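PDB 2P2V: alpha-2,3-sialyltransferase, which probably transfers sialic acid from CMP-sialic acid to acceptor sugars in alpha-2,3 linkage, this chain being the catalytic part of a longer membrane protein. Local coordinates for residues L31-Y36 with E54-L59; F51-D55 with F182-S186; M19-A25 with P40-F46; I63-N69 with I91-S97. All coordinates share one frame; numbering follows the deposited sequence.

Interaction 1 (L31-Y36 with E54-L59); sequences LKNINY and EDKYYL
Tyr58 lays one face of its ring under the backbone of Lys32, whose CA sits above the edge of the ring. The contact joins two connections of the Rossmann-like parallel sheet of this sialyltransferase: segment 31-36 follows strand 21-25, and segment 54-59 leads into strand 62-68. CB of Lys56 lies over the opposite face, toward the edge of the ring. The Leu31 side chain crosses that of Tyr58 at a slant, CG of Leu31 4.1 Å from CB of Tyr58. A chi1 of 176° sets the branched end of Leu31 opposite its backbone N and brings CD2 near Glu54 OE1. The carboxylate of Glu54 has its own partners, Arg47 and Tyr89. On the exposed side the aliphatic part of Lys32 runs past the phenol, CG of Lys32 to Tyr58 OH 3.8 Å. Lys32 NZ forms a long, weak salt bridge to Asp55 OD1 at 3.9 Å. The same OD1 of Asp55 accepts a hydrogen bond from Tyr58 OH at 2.6 Å, so the phenol and the ammonium share one oxygen. Deeper in, Ile34 CD1 touches Leu59 CG at 4.0 Å, near strand 165-169. Tyr36 OH donates to Tyr58 O at 2.7 Å, in the carbonyl plane and on a lone pair, with a C=O...O angle of 118°.

Interaction 2 (F51-D55 with F182-S186); sequences FYFED and FEAMS
Phe53 and Phe182 meet edge to face. The ring of Phe53 turns its edge to the face of Phe182, with centroids 5.4 Å apart and planes at 63°. The same face also takes the CB of Phe53. This carbon stands 3.6 Å from the centroid of the Phe182 ring and only 6° off the ring normal, a well-centred CH-pi contact. One aromatic residue thus meets the other twice, through its CB and through its ring edge. The Phe182 ring is placed by a chi1 of 40°, with CG between its own backbone N and carbonyl carbon, and it reaches toward the 3-10 turn 51-53.

The far edge of Phe53 lies against polar atoms. Glu183 O approaches the edge near the ring plane, 3.4 Å from CE2 of Phe53. Ser186 OG comes obliquely, 3.3 Å from CZ of Phe53. No hydrogen bond crosses between the two segments. The hydroxyl of Ser186 is hydrogen-bonded to Asp260 instead. On its own side, the 182-186 loop is braced by Met185 N, which donates to Glu183 OE2 at 2.6 Å. This bond is clearly bent at the hydrogen.

The contact pins a loop that follows strand 44-48 to the loop that runs into helix 187-192, near the bound donor analogue. Ser186 is the N-cap residue of that helix, and Phe53 also packs on its Ile189. Within the same turn Phe51 packs on strand 62-68 and Tyr52 on helix 73-85.

Interaction 3 (M19-A25 with P40-F46); sequences MQNIIIA and PREYDVF. With EDO (1,2-ethanediol), chain E; EDO (1,2-ethanediol), chain H.
Ile23 sits between Asp44 and Phe46 in a parallel pair of strands of the Rossmann-like sheet. The backbone bonds come first. Ile23 N donates to Asp44 O at 2.9 Å, and Ile23 O accepts from Phe46 N at 2.8 Å. Asp44 N to Asn21 O and Ala25 N to Phe46 O continue the pairing on either side of Ile23. The strand axes cross at -26°.

One side-chain bond reaches back before strand 44-46. Asn21 ND2 donates a hydrogen bond to Glu42 O at 2.9 Å. The acceptor lies close to the amide plane, and the N-H...O angle is 154°.

Apolar contacts occur on both faces. On the face of Ile22 and Phe46, CD1 of Ile22 stands over the Phe46 ring, 3.8 Å from its centroid. With chi1 at -175° the CG1 branch of Ile22 points away from its backbone N, which carries CD1 across to the neighbouring strand. Helix 150-161 packs on this face through Met154. On the face of Ile23 and Val45, CG1 of Ile23 lies 3.5 Å from CD1 of Tyr43, while CD1 of Ile23 touches CD of Pro40. A 1,2-ethanediol, probably from the crystallisation liquor, lies over one face of the Tyr43 ring.

Where the strands begin the contacts are mixed. Met19 bends back so that its CE comes 3.4 Å from Asp44 OD2, which is hydrogen-bonded to Tyr163. SD of Met19 lies 3.7 Å from CA of Tyr43. The chemistry therefore grades from backbone bonds and buried hydrocarbon at 22-25 to side-chain polar and sulfur contacts at 19-21.

Interaction 4 (I63-N69 with I91-S97); sequences IKAVFFN and IKNIFCS. With CSF (cytidine-5'-monophosphate-3-fluoro-N-acetyl-neuraminic acid), chain O; EDO (1,2-ethanediol), chain D.
Phe67 and Phe95 lie side by side in a parallel strand pair, the two strands of the beta-alpha-beta unit 62-68, 73-85 and 90-96. Their rings are nearly parallel, with planes at 4°, but slid apart, so they barely overlap. CE2 of Phe67 still reaches CD1 of Phe95 at 3.5 Å. CB of Ala65 meets the edge of the Phe95 ring in its plane. This is the tight part. On the other face Val66 CG2 touches Ile91 CG2 at 3.8 Å. Phe68 packs on Ile94, and both touch Phe73 of helix 73-85. Between the faces, Phe95 links both ways: its N bonds to Val66 O at 2.8 Å, and its O accepts from Phe68 N.

The beginning of the pair is looser and more polar. The strands are broken there, and Asn93 ND2 bonds to Lys64 O at 3.0 Å, with that oxygen in the amide plane. Glu10 also takes a hydrogen bond from Asn93 ND2. Lys64 and Lys92 run past each other through their CD atoms. Lys64 NZ and Lys92 NZ are 5.3 Å apart, and Glu10 forms a salt bridge with Lys64.

At the other end the strands open into the donor pocket. A water bridges Asn69 OD1 and Ser97 OG. The same OD1 accepts from a 1,2-ethanediol. Asn69 ND2 turns to the bound CMP-3-fluoro-sialic acid and donates to its carboxylate oxygen OAA at 3.1 Å, with an angle of 168°.

Overall arrangement
Interactions 3 and 4 are strand pairs of one parallel sheet, joined where strand 44-48 lies beside strand 62-68; Val45 O probably bonds to Lys64 N. Both rest on regular backbone bonds with hydrocarbon on each face. Interaction 4 lies nearest the centre of the chain and is buried, while interaction 3 is partly exposed where its strands begin. Interactions 1 and 2 join loops, share Glu54 and Asp55, and depend on aromatic side chains. Interaction 1 is largely buried, with hydroxyl bonds and a long salt bridge on its exposed side. Interaction 2 is only partly buried and has no hydrogen bond between its segments. Leu59 ties interaction 1 to interaction 3, and Phe51 ties interaction 2 to interaction 4.

Interaction 1 (L31-Y36 with E54-L59)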
# COMPACT_ATOMS: atom_id res chain seq x y z
N LEU A 31 18.16 -39.06 8.29
CA LEU A 31 17.55 -38.61 9.54
C LEU A 31 17.57 -39.75 10.57
O LEU A 31 17.66 -39.52 11.78
CB LEU A 31 16.12 -38.14 9.28
CG LEU A 31 15.21 -37.70 10.43
CD1 LEU A 31 15.67 -36.31 10.99
CD2 LEU A 31 13.76 -37.73 9.95
N LYS A 32 17.48 -40.98 10.08
CA LYS A 32 17.51 -42.19 10.90
C LYS A 32 18.93 -42.55 11.39
O LYS A 32 19.10 -43.36 12.32
CB LYS A 32 16.94 -43.37 10.09
CG LYS A 32 15.40 -43.38 9.89
CD LYS A 32 14.89 -44.77 9.41
CE LYS A 32 13.36 -44.80 9.28
NZ LYS A 32 12.70 -46.12 9.66
N ASN A 33 19.95 -41.94 10.78
CA ASN A 33 21.35 -42.28 11.04
C ASN A 33 22.17 -41.08 11.53
O ASN A 33 23.33 -40.91 11.12
CB ASN A 33 22.00 -42.86 9.78
CG ASN A 33 21.20 -44.00 9.14
OD1 ASN A 33 20.71 -44.91 9.82
ND2 ASN A 33 21.09 -43.97 7.81
N ILE A 34 21.59 -40.25 12.40
CA ILE A 34 22.30 -39.15 13.04
C ILE A 34 23.30 -39.72 14.06
O ILE A 34 22.96 -40.66 14.78
CB ILE A 34 21.34 -38.22 13.81
CG1 ILE A 34 20.43 -37.44 12.82
CG2 ILE A 34 22.07 -37.21 14.63
CD1 ILE A 34 19.11 -36.95 13.49
N ASN A 35 24.50 -39.15 14.10
CA ASN A 35 25.46 -39.54 15.13
C ASN A 35 25.28 -38.60 16.29
O ASN A 35 25.80 -37.49 16.28
CB ASN A 35 26.90 -39.45 14.60
CG ASN A 35 27.92 -40.00 15.59
OD1 ASN A 35 27.73 -39.90 16.80
ND2 ASN A 35 29.01 -40.56 15.08
N TYR A 36 24.51 -39.02 17.29
CA TYR A 36 24.12 -38.07 18.34
C TYR A 36 25.29 -37.60 19.16
O TYR A 36 25.21 -36.58 19.84
CB TYR A 36 23.05 -38.66 19.22
CG TYR A 36 21.74 -38.87 18.47
CD1 TYR A 36 20.85 -37.80 18.25
CD2 TYR A 36 21.40 -40.11 17.97
CE1 TYR A 36 19.61 -38.00 17.53
CE2 TYR A 36 20.18 -40.32 17.24
CZ TYR A 36 19.31 -39.25 17.04
OH TYR A 36 18.11 -39.44 16.34
N GLU A 54 8.02 -38.96 10.69
CA GLU A 54 9.02 -39.72 11.46
C GLU A 54 8.36 -40.61 12.51
O GLU A 54 7.43 -40.20 13.20
CB GLU A 54 10.05 -38.78 12.14
CG GLU A 54 9.50 -37.93 13.27
CD GLU A 54 10.52 -36.96 13.84
OE1 GLU A 54 11.64 -36.92 13.30
OE2 GLU A 54 10.20 -36.23 14.84
N ASP A 55 8.87 -41.85 12.62
CA ASP A 55 8.33 -42.86 13.54
C ASP A 55 8.91 -42.73 14.95
O ASP A 55 8.38 -43.27 15.92
CB ASP A 55 8.55 -44.27 12.95
CG ASP A 55 10.03 -44.64 12.80
OD1 ASP A 55 10.85 -43.85 12.26
OD2 ASP A 55 10.39 -45.76 13.21
N LYS A 56 10.01 -41.99 15.08
CA LYS A 56 10.57 -41.72 16.39
C LYS A 56 10.94 -40.26 16.43
O LYS A 56 11.09 -39.61 15.40
CB LYS A 56 11.85 -42.57 16.64
CG LYS A 56 11.67 -44.07 16.38
CD LYS A 56 12.94 -44.86 16.62
CE LYS A 56 12.63 -46.34 16.45
NZ LYS A 56 13.89 -47.12 16.53
N TYR A 57 11.13 -39.74 17.62
CA TYR A 57 11.54 -38.36 17.76
C TYR A 57 13.03 -38.22 17.50
O TYR A 57 13.78 -37.95 18.45
CB TYR A 57 11.19 -37.83 19.13
CG TYR A 57 9.70 -37.60 19.33
CD1 TYR A 57 9.03 -36.55 18.65
CD2 TYR A 57 8.95 -38.44 20.17
CE1 TYR A 57 7.68 -36.33 18.83
CE2 TYR A 57 7.58 -38.24 20.35
CZ TYR A 57 6.96 -37.18 19.68
OH TYR A 57 5.63 -36.96 19.86
N TYR A 58 13.44 -38.32 16.23
CA TYR A 58 14.89 -38.27 15.89
C TYR A 58 15.64 -37.02 16.33
O TYR A 58 16.86 -37.06 16.52
CB TYR A 58 15.16 -38.59 14.43
CG TYR A 58 14.69 -39.98 14.05
CD1 TYR A 58 15.42 -41.13 14.45
CD2 TYR A 58 13.52 -40.17 13.31
CE1 TYR A 58 14.97 -42.44 14.11
CE2 TYR A 58 13.07 -41.46 12.95
CZ TYR A 58 13.81 -42.59 13.36
OH TYR A 58 13.36 -43.84 13.01
N LEU A 59 14.92 -35.90 16.51
CA LEU A 59 15.55 -34.69 17.04
C LEU A 59 14.79 -34.10 18.23
O LEU A 59 14.92 -32.93 18.55
CB LEU A 59 15.73 -33.67 15.91
CG LEU A 59 16.95 -33.91 15.04
CD1 LEU A 59 16.98 -32.88 13.92
CD2 LEU A 59 18.24 -33.78 15.89

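Interaction 2 (F51-D55 with F182-S186)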
# COMPACT_ATOMS: atom_id res chain seq x y z
N PHE A 51 8.01 -33.60 8.30
CA PHE A 51 8.91 -34.09 9.33
C PHE A 51 8.19 -35.07 10.30
O PHE A 51 8.79 -36.01 10.85
CB PHE A 51 9.54 -32.90 10.11
CG PHE A 51 8.56 -32.14 10.92
CD1 PHE A 51 7.89 -31.04 10.38
CD2 PHE A 51 8.27 -32.52 12.22
CE1 PHE A 51 6.91 -30.37 11.13
CE2 PHE A 51 7.30 -31.86 12.98
CZ PHE A 51 6.61 -30.78 12.42
N TYR A 52 6.91 -34.81 10.53
CA TYR A 52 6.11 -35.54 11.53
C TYR A 52 5.76 -36.96 11.06
O TYR A 52 5.20 -37.76 11.84
CB TYR A 52 4.79 -34.79 11.83
CG TYR A 52 4.07 -34.32 10.59
CD1 TYR A 52 4.39 -33.09 10.00
CD2 TYR A 52 3.09 -35.10 10.01
CE1 TYR A 52 3.78 -32.66 8.87
CE2 TYR A 52 2.47 -34.68 8.86
CZ TYR A 52 2.81 -33.46 8.29
OH TYR A 52 2.17 -33.01 7.15
N PHE A 53 6.07 -37.25 9.81
CA PHE A 53 6.02 -38.63 9.29
C PHE A 53 7.01 -39.54 10.04
O PHE A 53 6.83 -40.78 10.05
CB PHE A 53 6.36 -38.67 7.81
CG PHE A 53 5.19 -38.38 6.87
CD1 PHE A 53 4.25 -37.39 7.16
CD2 PHE A 53 5.08 -39.06 5.67
CE1 PHE A 53 3.22 -37.10 6.26
CE2 PHE A 53 4.02 -38.81 4.76
CZ PHE A 53 3.09 -37.82 5.07
N GLU A 54 8.02 -38.96 10.69
CA GLU A 54 9.02 -39.72 11.46
C GLU A 54 8.36 -40.61 12.51
O GLU A 54 7.43 -40.20 13.20
CB GLU A 54 10.05 -38.78 12.14
CG GLU A 54 9.50 -37.93 13.27
CD GLU A 54 10.52 -36.96 13.84
OE1 GLU A 54 11.64 -36.92 13.30
OE2 GLU A 54 10.20 -36.23 14.84
N ASP A 55 8.87 -41.85 12.62
CA ASP A 55 8.33 -42.86 13.54
C ASP A 55 8.91 -42.73 14.95
O ASP A 55 8.38 -43.27 15.92
CB ASP A 55 8.55 -44.27 12.95
CG ASP A 55 10.03 -44.64 12.80
OD1 ASP A 55 10.85 -43.85 12.26
OD2 ASP A 55 10.39 -45.76 13.21
N PHE A 182 10.58 -43.10 5.36
CA PHE A 182 9.16 -43.37 5.57
C PHE A 182 8.45 -43.42 4.23
O PHE A 182 9.04 -43.16 3.18
CB PHE A 182 8.50 -42.31 6.49
CG PHE A 182 8.97 -40.87 6.25
CD1 PHE A 182 9.71 -40.19 7.23
CD2 PHE A 182 8.65 -40.18 5.07
CE1 PHE A 182 10.13 -38.86 7.03
CE2 PHE A 182 9.06 -38.86 4.87
CZ PHE A 182 9.80 -38.20 5.86
N GLU A 183 7.17 -43.77 4.26
CA GLU A 183 6.37 -43.74 3.05
C GLU A 183 5.96 -42.31 2.76
O GLU A 183 5.20 -41.72 3.51
CB GLU A 183 5.12 -44.62 3.18
CG GLU A 183 4.22 -44.55 1.95
CD GLU A 183 5.00 -44.77 0.65
OE1 GLU A 183 5.69 -45.82 0.53
OE2 GLU A 183 4.94 -43.88 -0.23
N ALA A 184 6.46 -41.77 1.65
CA ALA A 184 6.14 -40.39 1.24
C ALA A 184 4.82 -40.29 0.46
O ALA A 184 4.14 -39.26 0.55
CB ALA A 184 7.29 -39.79 0.43
N MET A 185 4.47 -41.34 -0.29
CA MET A 185 3.18 -41.39 -0.99
C MET A 185 2.10 -41.98 -0.09
O MET A 185 1.50 -43.03 -0.39
CB MET A 185 3.29 -42.18 -2.31
CG MET A 185 4.19 -41.54 -3.36
SD MET A 185 3.54 -39.99 -4.03
CE MET A 185 2.22 -40.57 -5.11
N SER A 186 1.88 -41.30 1.04
CA SER A 186 0.85 -41.67 2.00
C SER A 186 -0.51 -41.38 1.39
O SER A 186 -0.60 -40.76 0.32
CB SER A 186 1.05 -40.91 3.31
OG SER A 186 1.06 -39.52 3.05

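Interaction 3 (M19-A25 with P40-F46)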
# COMPACT_ATOMS: atom_id res chain seq x y z
N MET A 19 23.69 -18.38 22.38
CA MET A 19 23.33 -19.66 21.80
C MET A 19 23.04 -19.42 20.31
O MET A 19 21.97 -18.91 19.95
CB MET A 19 22.12 -20.25 22.54
CG MET A 19 22.06 -21.79 22.54
SD MET A 19 21.97 -22.50 20.88
CE MET A 19 20.26 -22.00 20.49
N GLN A 20 24.00 -19.76 19.46
CA GLN A 20 23.90 -19.49 18.03
C GLN A 20 23.99 -20.77 17.21
O GLN A 20 24.40 -20.75 16.05
CB GLN A 20 24.98 -18.48 17.62
CG GLN A 20 24.87 -17.12 18.32
CD GLN A 20 26.17 -16.29 18.21
OE1 GLN A 20 27.26 -16.83 18.37
NE2 GLN A 20 26.03 -14.99 17.91
N ASN A 21 23.59 -21.90 17.81
CA ASN A 21 23.70 -23.19 17.18
C ASN A 21 22.34 -23.64 16.66
O ASN A 21 21.37 -23.59 17.39
CB ASN A 21 24.13 -24.29 18.17
CG ASN A 21 25.57 -24.11 18.68
OD1 ASN A 21 26.45 -23.64 17.95
ND2 ASN A 21 25.80 -24.50 19.95
N ILE A 22 22.33 -24.16 15.46
CA ILE A 22 21.04 -24.59 14.90
C ILE A 22 21.23 -25.94 14.25
O ILE A 22 22.22 -26.15 13.55
CB ILE A 22 20.47 -23.46 13.95
CG1 ILE A 22 19.04 -23.83 13.44
CG2 ILE A 22 21.38 -23.20 12.77
CD1 ILE A 22 18.01 -23.83 14.52
N ILE A 23 20.30 -26.87 14.47
CA ILE A 23 20.28 -28.12 13.77
C ILE A 23 19.15 -27.95 12.77
O ILE A 23 18.06 -27.52 13.16
CB ILE A 23 19.92 -29.30 14.71
CG1 ILE A 23 20.75 -29.26 16.01
CG2 ILE A 23 20.00 -30.63 13.97
CD1 ILE A 23 22.26 -29.07 15.79
N ILE A 24 19.45 -28.31 11.53
CA ILE A 24 18.58 -28.15 10.40
C ILE A 24 18.42 -29.52 9.77
O ILE A 24 19.39 -30.11 9.28
CB ILE A 24 19.13 -27.10 9.41
CG1 ILE A 24 19.19 -25.71 10.09
CG2 ILE A 24 18.26 -27.11 8.12
CD1 ILE A 24 19.74 -24.58 9.22
N ALA A 25 17.20 -30.05 9.82
CA ALA A 25 16.95 -31.39 9.33
C ALA A 25 16.08 -31.45 8.10
O ALA A 25 14.95 -30.90 8.09
CB ALA A 25 16.40 -32.24 10.42
N PRO A 40 26.05 -30.48 19.30
CA PRO A 40 26.58 -29.62 20.35
C PRO A 40 25.72 -29.72 21.61
O PRO A 40 24.62 -30.27 21.55
CB PRO A 40 26.45 -28.23 19.74
CG PRO A 40 25.24 -28.35 18.87
CD PRO A 40 25.44 -29.69 18.22
N ARG A 41 26.22 -29.17 22.71
CA ARG A 41 25.49 -29.14 23.98
C ARG A 41 24.15 -28.40 23.90
O ARG A 41 23.17 -28.81 24.52
CB ARG A 41 26.33 -28.43 25.06
CG ARG A 41 27.18 -29.37 25.93
CD ARG A 41 26.40 -29.93 27.18
NE ARG A 41 25.31 -29.06 27.69
CZ ARG A 41 25.44 -27.80 28.17
NH1 ARG A 41 26.61 -27.17 28.20
NH2 ARG A 41 24.36 -27.15 28.60
N GLU A 42 24.15 -27.28 23.19
CA GLU A 42 22.97 -26.44 23.11
C GLU A 42 22.65 -26.18 21.67
O GLU A 42 23.54 -26.04 20.84
CB GLU A 42 23.20 -25.13 23.84
CG GLU A 42 23.44 -25.34 25.31
CD GLU A 42 22.86 -24.25 26.12
OE1 GLU A 42 23.56 -23.21 26.31
OE2 GLU A 42 21.69 -24.41 26.56
N TYR A 43 21.36 -26.13 21.36
CA TYR A 43 20.94 -25.91 19.99
C TYR A 43 19.41 -25.75 19.92
O TYR A 43 18.68 -26.20 20.81
CB TYR A 43 21.35 -27.08 19.07
CG TYR A 43 20.87 -28.44 19.56
CD1 TYR A 43 19.56 -28.89 19.28
CD2 TYR A 43 21.73 -29.29 20.29
CE1 TYR A 43 19.13 -30.12 19.72
CE2 TYR A 43 21.31 -30.52 20.74
CZ TYR A 43 20.01 -30.94 20.45
OH TYR A 43 19.58 -32.14 20.90
N ASP A 44 18.97 -25.08 18.85
CA ASP A 44 17.53 -25.04 18.42
C ASP A 44 17.44 -25.97 17.23
O ASP A 44 18.44 -26.31 16.62
CB ASP A 44 17.13 -23.60 18.02
CG ASP A 44 17.00 -22.65 19.22
OD1 ASP A 44 16.71 -23.14 20.31
OD2 ASP A 44 17.20 -21.41 19.11
N VAL A 45 16.22 -26.36 16.83
CA VAL A 45 16.07 -27.31 15.75
C VAL A 45 15.08 -26.67 14.72
O VAL A 45 14.07 -26.12 15.14
CB VAL A 45 15.39 -28.56 16.26
CG1 VAL A 45 15.20 -29.49 15.15
CG2 VAL A 45 16.23 -29.27 17.40
N PHE A 46 15.37 -26.82 13.42
CA PHE A 46 14.42 -26.43 12.35
C PHE A 46 14.02 -27.70 11.63
O PHE A 46 14.87 -28.58 11.35
CB PHE A 46 15.06 -25.49 11.34
CG PHE A 46 15.19 -24.03 11.78
CD1 PHE A 46 14.73 -23.56 12.99
CD2 PHE A 46 15.81 -23.13 10.89
CE1 PHE A 46 14.90 -22.18 13.33
CE2 PHE A 46 15.98 -21.79 11.20
CZ PHE A 46 15.51 -21.31 12.42
C1 EDO E . 19.87 -27.81 23.47
O1 EDO E . 19.39 -26.52 23.84
C2 EDO E . 18.82 -28.87 23.66
O2 EDO E . 19.47 -29.95 24.34
C1 EDO H . 28.56 -19.58 19.99
O1 EDO H . 28.55 -19.10 18.63
C2 EDO H . 27.20 -19.39 20.66
O2 EDO H . 26.49 -20.64 20.72

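Interaction 4 (I63-N69 with I91-S97)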
# COMPACT_ATOMS: atom_id res chain seq x y z
N ILE A 63 10.63 -28.10 18.53
CA ILE A 63 11.02 -27.47 17.28
C ILE A 63 10.99 -25.93 17.38
O ILE A 63 9.96 -25.33 17.78
CB ILE A 63 10.16 -28.01 16.06
CG1 ILE A 63 10.26 -29.53 15.94
CG2 ILE A 63 10.69 -27.37 14.80
CD1 ILE A 63 9.13 -30.19 15.10
N LYS A 64 12.11 -25.27 17.09
CA LYS A 64 12.14 -23.85 17.11
C LYS A 64 11.34 -23.26 15.93
O LYS A 64 10.60 -22.30 16.12
CB LYS A 64 13.60 -23.30 17.08
CG LYS A 64 13.70 -21.78 17.24
CD LYS A 64 13.35 -21.25 18.67
CE LYS A 64 13.83 -19.82 18.86
NZ LYS A 64 13.56 -19.36 20.26
N ALA A 65 11.48 -23.81 14.74
CA ALA A 65 10.61 -23.30 13.66
C ALA A 65 10.36 -24.46 12.74
O ALA A 65 11.24 -25.26 12.49
CB ALA A 65 11.23 -22.23 12.87
N VAL A 66 9.16 -24.48 12.14
CA VAL A 66 8.92 -25.41 11.07
C VAL A 66 8.72 -24.63 9.80
O VAL A 66 8.30 -23.46 9.85
CB VAL A 66 7.61 -26.28 11.29
CG1 VAL A 66 7.77 -27.29 12.48
CG2 VAL A 66 6.38 -25.39 11.49
N PHE A 67 8.91 -25.30 8.65
CA PHE A 67 8.91 -24.57 7.38
C PHE A 67 8.08 -25.38 6.42
O PHE A 67 8.35 -26.57 6.24
CB PHE A 67 10.31 -24.44 6.79
CG PHE A 67 11.21 -23.55 7.59
CD1 PHE A 67 11.75 -24.04 8.78
CD2 PHE A 67 11.46 -22.25 7.20
CE1 PHE A 67 12.56 -23.16 9.57
CE2 PHE A 67 12.24 -21.38 7.98
CZ PHE A 67 12.76 -21.86 9.14
N PHE A 68 7.15 -24.71 5.77
CA PHE A 68 6.22 -25.41 4.81
C PHE A 68 6.10 -24.63 3.51
O PHE A 68 6.16 -23.38 3.47
CB PHE A 68 4.80 -25.48 5.44
CG PHE A 68 4.71 -26.25 6.75
CD1 PHE A 68 5.15 -27.59 6.88
CD2 PHE A 68 4.19 -25.62 7.87
CE1 PHE A 68 5.08 -28.25 8.11
CE2 PHE A 68 4.07 -26.30 9.08
CZ PHE A 68 4.51 -27.65 9.18
N ASN A 69 5.84 -25.37 2.42
CA ASN A 69 5.73 -24.78 1.10
C ASN A 69 4.31 -24.21 0.87
O ASN A 69 3.31 -24.68 1.46
CB ASN A 69 6.03 -25.87 0.02
CG ASN A 69 7.55 -26.28 -0.01
OD1 ASN A 69 8.44 -25.52 0.44
ND2 ASN A 69 7.83 -27.47 -0.50
N ILE A 91 6.10 -26.33 18.93
CA ILE A 91 6.54 -25.62 17.71
C ILE A 91 6.45 -24.16 18.02
O ILE A 91 5.32 -23.64 18.29
CB ILE A 91 5.65 -25.98 16.53
CG1 ILE A 91 5.80 -27.48 16.22
CG2 ILE A 91 6.04 -25.11 15.28
CD1 ILE A 91 4.80 -28.05 15.20
N LYS A 92 7.60 -23.47 18.05
CA LYS A 92 7.61 -22.07 18.40
C LYS A 92 7.30 -21.08 17.29
O LYS A 92 6.87 -19.97 17.58
CB LYS A 92 8.90 -21.68 19.14
CG LYS A 92 8.99 -22.37 20.51
CD LYS A 92 10.43 -22.32 21.02
CE LYS A 92 10.48 -22.60 22.51
NZ LYS A 92 9.75 -21.53 23.23
N ASN A 93 7.50 -21.49 16.04
CA ASN A 93 7.32 -20.55 14.94
C ASN A 93 6.92 -21.36 13.73
O ASN A 93 7.39 -22.44 13.54
CB ASN A 93 8.65 -19.89 14.53
CG ASN A 93 9.17 -18.90 15.57
OD1 ASN A 93 8.83 -17.74 15.51
ND2 ASN A 93 10.03 -19.36 16.50
N ILE A 94 6.15 -20.75 12.84
CA ILE A 94 5.76 -21.48 11.63
C ILE A 94 6.02 -20.60 10.42
O ILE A 94 5.44 -19.52 10.34
CB ILE A 94 4.23 -21.85 11.61
CG1 ILE A 94 3.88 -22.78 12.77
CG2 ILE A 94 3.92 -22.53 10.26
CD1 ILE A 94 2.33 -23.05 12.96
N PHE A 95 6.92 -21.00 9.52
CA PHE A 95 7.22 -20.21 8.32
C PHE A 95 6.62 -20.85 7.06
O PHE A 95 6.59 -22.07 6.96
CB PHE A 95 8.69 -20.18 8.00
CG PHE A 95 9.50 -19.33 8.99
CD1 PHE A 95 9.89 -19.89 10.16
CD2 PHE A 95 9.83 -18.02 8.69
CE1 PHE A 95 10.65 -19.12 11.11
CE2 PHE A 95 10.57 -17.24 9.61
CZ PHE A 95 10.98 -17.83 10.81
N CYS A 96 6.27 -19.99 6.11
CA CYS A 96 6.00 -20.42 4.74
C CYS A 96 7.22 -20.10 3.91
O CYS A 96 7.66 -18.93 3.85
CB CYS A 96 4.77 -19.66 4.24
SG CYS A 96 4.31 -20.33 2.63
N SER A 97 7.88 -21.13 3.40
CA SER A 97 9.09 -21.01 2.58
C SER A 97 8.81 -20.35 1.22
O SER A 97 8.30 -20.99 0.25
CB SER A 97 9.71 -22.38 2.38
OG SER A 97 9.86 -23.08 3.60
C5A CSF O . 9.26 -31.70 -3.16
C4A CSF O . 10.77 -31.87 -3.21
C2A CSF O . 11.02 -30.50 -1.06
O6A CSF O . 9.58 -30.49 -1.03
C6A CSF O . 8.84 -31.56 -1.68
C3A CSF O . 11.50 -30.73 -2.49
O4A CSF O . 11.19 -31.86 -4.56
N5A CSF O . 8.67 -32.92 -3.73
C7A CSF O . 7.36 -31.24 -1.52
C8A CSF O . 6.99 -31.08 -0.05
C9A CSF O . 5.52 -30.65 0.13
O9A CSF O . 5.14 -30.61 1.52
O8A CSF O . 7.31 -32.32 0.65
O7A CSF O . 7.06 -30.07 -2.30
C1A CSF O . 11.55 -29.13 -0.67
OBA CSF O . 12.77 -28.91 -0.90
OAA CSF O . 10.76 -28.29 -0.15
O1A CSF O . 11.67 -31.41 -0.14
O2A CSF O . 11.33 -33.85 -0.28
N1 CSF O . 16.02 -34.23 1.41
C2 CSF O . 17.21 -34.70 0.76
N3 CSF O . 17.26 -35.96 0.24
C4 CSF O . 16.19 -36.78 0.36
C5 CSF O . 15.02 -36.34 0.99
C6 CSF O . 14.96 -35.05 1.51
C3' CSF O . 14.55 -31.20 1.12
C2' CSF O . 15.95 -31.74 0.96
C1' CSF O . 15.99 -32.87 1.99
O4' CSF O . 14.87 -32.72 2.89
C4' CSF O . 14.12 -31.56 2.54
PA CSF O . 11.10 -32.70 0.66
O5' CSF O . 12.18 -32.89 1.87
C5' CSF O . 12.62 -31.81 2.68
O3' CSF O . 14.53 -29.78 1.00
O2' CSF O . 16.93 -30.71 1.30
N4 CSF O . 16.22 -38.05 -0.15
O2 CSF O . 18.19 -33.92 0.64
O3A CSF O . 9.78 -32.47 1.34
C10 CSF O . 7.52 -32.80 -4.41
O10 CSF O . 6.92 -31.72 -4.56
C11 CSF O . 6.97 -34.09 -4.99
F3A CSF O . 11.29 -29.55 -3.17
C1 EDO D . 11.20 -24.16 -0.37
O1 EDO D . 10.19 -24.09 -1.40
C2 EDO D . 12.56 -24.18 -1.04
O2 EDO D . 12.40 -24.56 -2.42
O HOH W 1 9.48 -25.75 3.10